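Local structure of carboxylesterase (5GMX) at residues T79-L84 against L186-V191; A162-H167 against E262-A266. The protein hydrolyses carboxylic esters as a family VIII carboxylesterase of the beta-lactamase clan and also acts on oxyimino cephalosporins. All coordinates share one frame; numbering follows the deposited sequence.

Followed from the N terminus, the chain first supplies 79-84 in helix 72-86, then 162-167 leading into helix 165-175, then 186-191 in helix 183-192 and finally 262-266 in the loop before strand 269-270. Contact 1 closes a loop of 101 intervening residues, and contact 2 opens within it and closes beyond it over 94, so the two loops cross. The centres of the two contacts lie about 15 Å apart and their nearest atoms about 7 Å, without touching. The bridging evidence is Ala-173 of helix 165-175, which packs on Val-80, Leu-84 and Leu-186, and Leu-183, which meets Val-80 as well as Glu-262 and Pro-264. Helix packing is thereby tied to a wall of the ligand pocket.

Contact 1: T79-L84 against L186-V191; sequences TVVGVL and LFAEKV
Lys-190 lies across the end of Leu-84 at about a right angle, and its chain can be traced atom by atom. Its CB faces a branch of Val-83, with CG1 of that valine 4.3 Å from Lys-190 CB. The chain then runs extended through CG to CD (chi2 -176°), and Leu-84 CD2 lies 3.9 Å from both Lys-190 CD and Lys-190 CE, so a single methyl covers two methylenes. A bend at the last torsion, chi4 -66°, turns NZ off the line of the chain, and the ammonium group ends in a salt bridge with Glu-87.

The two bodies joined are helix 72-86, which also carries the pocket residue Lys-74, and helix 183-192, both in the beta-lactamase-like fold. Their segment axes approach to 10.0 Å and cross at 53°. Branches of Val-80, Val-83 and Val-191 help span that separation, and the two segments bury 350 Å² in all.

Val-80 divides its branches between successive residues: CG1 meets Leu-186 CB at 4.2 Å, while CG2 settles against the Phe-187 backbone, 3.8 Å from its CA. That same CG2 lies at the edge of the Phe-187 ring, near the ring plane. One turn further along helix 183-192, Val-191 CG2 sits 3.8 Å from Thr-79 CG2 and also meets Val-83 CG2. Thr-79 turns this methyl across the interface because CG2 is anti to its backbone N; OG1, the other branch, is hydrogen-bonded to Gly-75 O within its own helix.

Contact 2: A162-H167 against E262-A266; sequences AVVFGH and EVPGA. With PMS (phenylmethanesulfonic acid), chain C.
Gly-166 and Pro-264 bring two backbones almost together, their CA atoms being 4.1 Å apart. The proline ring lies along the glycine main chain: Pro-264 CB is 3.5 Å from Gly-166 CA, and Pro-264 CG comes near the O of Gly-166 itself. Main chain also meets main chain, with Gly-166 CA 3.6 Å from Gly-265 N and Gly-265 CA close to Val-163 O. The place a CB would take on Gly-166 is occupied by Gly-265 N and the carbonyl carbon of Pro-264, and that on Gly-265 by Val-163 O.

Apolar side-chain contact between the segments comes down to one pair, Val-163 CG1 and Val-263 CG1, which meet obliquely at 4.2 Å.

Polar contact between the segments runs through water. One water accepts from Gly-265 N at 3.0 Å and pairs with His-167 ND1 at 2.9 Å; a weak bond from His-167 N is added. A second water pairs with His-167 NE2 and donates to Glu-262 O. With CG anti to the carbonyl carbon (chi1 -81°), the imidazole swings toward 262-266, where His-167 CE1 comes 3.8 Å from Glu-262 O and a water meets each nitrogen. Its stack with Trp-138 further limits its rotation.

Ala-162 lines the ligand pocket, which is probably the active site of this serine beta-lactamase-like fold; Ser-71 and Lys-74 are consistent with its SxxK motif. Two carbonyls, Ala-162 O and Gly-265 O, both accept from Lys-74 NZ, so each segment helps position that lysine from the main chain.

Ligand contact falls to Ala-162. Its CB reaches the rim of the bound phenylmethanesulfonic acid's phenyl ring, 3.6 Å from PMS C6 with C5 close behind, while the ligand is also hydrogen-bonded to Trp-344 N.

Contact 1: T79-L84 against L186-V191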
# COMPACT_ATOMS: atom_id res chain seq x y z
N THR A 79 4.82 1.96 6.31
CA THR A 79 4.54 2.80 7.46
C THR A 79 4.99 2.08 8.73
O THR A 79 5.60 2.69 9.61
CB THR A 79 3.07 3.19 7.54
OG1 THR A 79 2.74 3.97 6.39
CG2 THR A 79 2.81 4.03 8.77
N VAL A 80 4.77 0.76 8.78
CA VAL A 80 5.21 -0.01 9.94
C VAL A 80 6.71 0.19 10.14
O VAL A 80 7.16 0.51 11.25
CB VAL A 80 4.90 -1.51 9.81
CG1 VAL A 80 5.52 -2.28 10.97
CG2 VAL A 80 3.41 -1.74 9.78
N VAL A 81 7.48 0.06 9.06
CA VAL A 81 8.94 0.14 9.20
C VAL A 81 9.29 1.52 9.69
O VAL A 81 10.09 1.68 10.63
CB VAL A 81 9.68 -0.17 7.88
CG1 VAL A 81 11.18 0.13 8.05
CG2 VAL A 81 9.48 -1.63 7.50
N GLY A 82 8.62 2.51 9.11
CA GLY A 82 8.84 3.89 9.47
C GLY A 82 8.61 4.12 10.95
O GLY A 82 9.42 4.79 11.62
N VAL A 83 7.53 3.55 11.47
CA VAL A 83 7.18 3.77 12.87
C VAL A 83 8.28 3.13 13.71
O VAL A 83 8.77 3.74 14.67
CB VAL A 83 5.80 3.19 13.23
CG1 VAL A 83 5.59 3.17 14.74
CG2 VAL A 83 4.70 4.01 12.53
N LEU A 84 8.69 1.93 13.31
CA LEU A 84 9.70 1.23 14.08
C LEU A 84 11.03 1.96 13.97
O LEU A 84 11.81 1.94 14.92
CB LEU A 84 9.85 -0.23 13.62
CG LEU A 84 8.66 -1.14 13.94
CD1 LEU A 84 8.84 -2.50 13.29
CD2 LEU A 84 8.47 -1.28 15.45
N LEU A 186 1.43 -6.00 13.90
CA LEU A 186 2.22 -4.78 14.10
C LEU A 186 1.53 -3.60 13.44
O LEU A 186 1.48 -2.51 14.01
CB LEU A 186 3.63 -4.96 13.55
CG LEU A 186 4.56 -5.85 14.34
CD1 LEU A 186 5.83 -6.14 13.53
CD2 LEU A 186 4.90 -5.18 15.67
N PHE A 187 0.98 -3.81 12.25
CA PHE A 187 0.22 -2.74 11.59
C PHE A 187 -1.03 -2.39 12.40
O PHE A 187 -1.32 -1.21 12.63
CB PHE A 187 -0.16 -3.14 10.16
CG PHE A 187 -1.06 -2.15 9.48
CD1 PHE A 187 -0.55 -0.99 8.92
CD2 PHE A 187 -2.43 -2.37 9.42
CE1 PHE A 187 -1.38 -0.08 8.30
CE2 PHE A 187 -3.27 -1.46 8.80
CZ PHE A 187 -2.75 -0.31 8.24
N ALA A 188 -1.77 -3.40 12.85
CA ALA A 188 -2.94 -3.16 13.69
C ALA A 188 -2.60 -2.34 14.93
O ALA A 188 -3.26 -1.35 15.22
CB ALA A 188 -3.58 -4.48 14.12
N GLU A 189 -1.55 -2.75 15.65
CA GLU A 189 -1.26 -2.17 16.96
C GLU A 189 -0.53 -0.83 16.91
O GLU A 189 -0.76 0.04 17.74
CB GLU A 189 -0.44 -3.16 17.81
CG GLU A 189 -1.28 -4.33 18.34
CD GLU A 189 -0.47 -5.40 19.06
OE1 GLU A 189 0.77 -5.25 19.15
OE2 GLU A 189 -1.07 -6.39 19.53
N LYS A 190 0.34 -0.65 15.92
CA LYS A 190 1.17 0.54 15.89
C LYS A 190 0.71 1.61 14.90
O LYS A 190 1.09 2.76 15.04
CB LYS A 190 2.62 0.16 15.61
CG LYS A 190 3.23 -0.64 16.74
CD LYS A 190 4.69 -0.92 16.51
CE LYS A 190 5.34 -1.42 17.79
NZ LYS A 190 5.36 -0.35 18.82
N VAL A 191 -0.10 1.24 13.92
CA VAL A 191 -0.52 2.22 12.93
C VAL A 191 -2.03 2.46 12.92
O VAL A 191 -2.47 3.60 13.11
CB VAL A 191 -0.09 1.79 11.51
CG1 VAL A 191 -0.62 2.76 10.48
CG2 VAL A 191 1.43 1.67 11.42

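Contact 2: A162-H167 against E262-A266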
# COMPACT_ATOMS: atom_id res chain seq x y z
N ALA A 162 7.39 -6.81 -6.66
CA ALA A 162 5.95 -6.71 -6.88
C ALA A 162 5.06 -7.42 -5.86
O ALA A 162 3.98 -6.93 -5.52
CB ALA A 162 5.62 -7.22 -8.27
N VAL A 163 5.49 -8.59 -5.41
CA VAL A 163 4.67 -9.36 -4.48
C VAL A 163 5.38 -9.55 -3.14
O VAL A 163 4.76 -9.47 -2.08
CB VAL A 163 4.28 -10.74 -5.06
CG1 VAL A 163 3.44 -11.53 -4.06
CG2 VAL A 163 3.52 -10.57 -6.38
N VAL A 164 6.69 -9.79 -3.20
CA VAL A 164 7.44 -10.18 -2.01
C VAL A 164 7.91 -9.00 -1.15
O VAL A 164 8.49 -9.22 -0.08
CB VAL A 164 8.68 -11.04 -2.39
CG1 VAL A 164 8.25 -12.26 -3.18
CG2 VAL A 164 9.69 -10.22 -3.17
N PHE A 165 7.67 -7.77 -1.59
CA PHE A 165 8.07 -6.57 -0.81
C PHE A 165 7.58 -6.63 0.64
O PHE A 165 8.32 -6.32 1.58
CB PHE A 165 7.55 -5.29 -1.49
CG PHE A 165 7.80 -4.02 -0.69
CD1 PHE A 165 9.00 -3.35 -0.82
CD2 PHE A 165 6.82 -3.49 0.13
CE1 PHE A 165 9.23 -2.18 -0.10
CE2 PHE A 165 7.05 -2.32 0.85
CZ PHE A 165 8.26 -1.67 0.72
N GLY A 166 6.32 -7.03 0.80
CA GLY A 166 5.69 -7.11 2.10
C GLY A 166 6.37 -8.10 3.02
O GLY A 166 6.49 -7.86 4.22
N HIS A 167 6.84 -9.20 2.45
CA HIS A 167 7.54 -10.22 3.23
C HIS A 167 8.92 -9.77 3.72
O HIS A 167 9.28 -10.03 4.86
CB HIS A 167 7.70 -11.51 2.42
CG HIS A 167 6.47 -12.37 2.43
ND1 HIS A 167 5.40 -12.14 1.59
CD2 HIS A 167 6.13 -13.43 3.19
CE1 HIS A 167 4.46 -13.04 1.82
NE2 HIS A 167 4.88 -13.84 2.79
N GLU A 262 -1.18 -13.40 5.30
CA GLU A 262 -0.51 -12.11 5.30
C GLU A 262 0.44 -12.01 4.11
O GLU A 262 1.49 -12.64 4.08
CB GLU A 262 0.22 -11.87 6.62
CG GLU A 262 -0.74 -11.71 7.78
CD GLU A 262 -0.11 -11.11 9.01
OE1 GLU A 262 -0.80 -11.05 10.06
OE2 GLU A 262 1.06 -10.67 8.93
N VAL A 263 0.01 -11.26 3.10
CA VAL A 263 0.82 -11.00 1.91
C VAL A 263 0.86 -9.49 1.73
O VAL A 263 0.16 -8.95 0.87
CB VAL A 263 0.23 -11.68 0.65
CG1 VAL A 263 1.24 -11.63 -0.50
CG2 VAL A 263 -0.13 -13.13 0.94
N PRO A 264 1.67 -8.82 2.54
CA PRO A 264 1.64 -7.35 2.67
C PRO A 264 2.09 -6.58 1.42
O PRO A 264 2.04 -5.35 1.42
CB PRO A 264 2.60 -7.09 3.84
CG PRO A 264 2.72 -8.42 4.56
CD PRO A 264 2.64 -9.43 3.46
N GLY A 265 2.52 -7.27 0.37
CA GLY A 265 2.75 -6.59 -0.88
C GLY A 265 1.47 -6.41 -1.69
O GLY A 265 1.44 -5.62 -2.63
N ALA A 266 0.41 -7.13 -1.33
CA ALA A 266 -0.74 -7.22 -2.24
C ALA A 266 -2.10 -7.58 -1.66
O ALA A 266 -3.09 -7.52 -2.38
CB ALA A 266 -0.40 -8.22 -3.35
C PMS C . 0.74 -5.88 -6.84
S PMS C . 0.51 -4.12 -7.02
C1 PMS C . 0.85 -6.58 -8.18
C2 PMS C . -0.28 -7.10 -8.79
C3 PMS C . -0.18 -7.75 -10.01
C4 PMS C . 1.06 -7.89 -10.62
C5 PMS C . 2.19 -7.38 -10.01
C6 PMS C . 2.08 -6.73 -8.79
O2S PMS C . 1.17 -3.53 -8.25
O1S PMS C . -0.93 -3.77 -7.27
O HOH W 1 4.35 -9.70 0.35
O HOH W 2 2.68 -15.18 4.23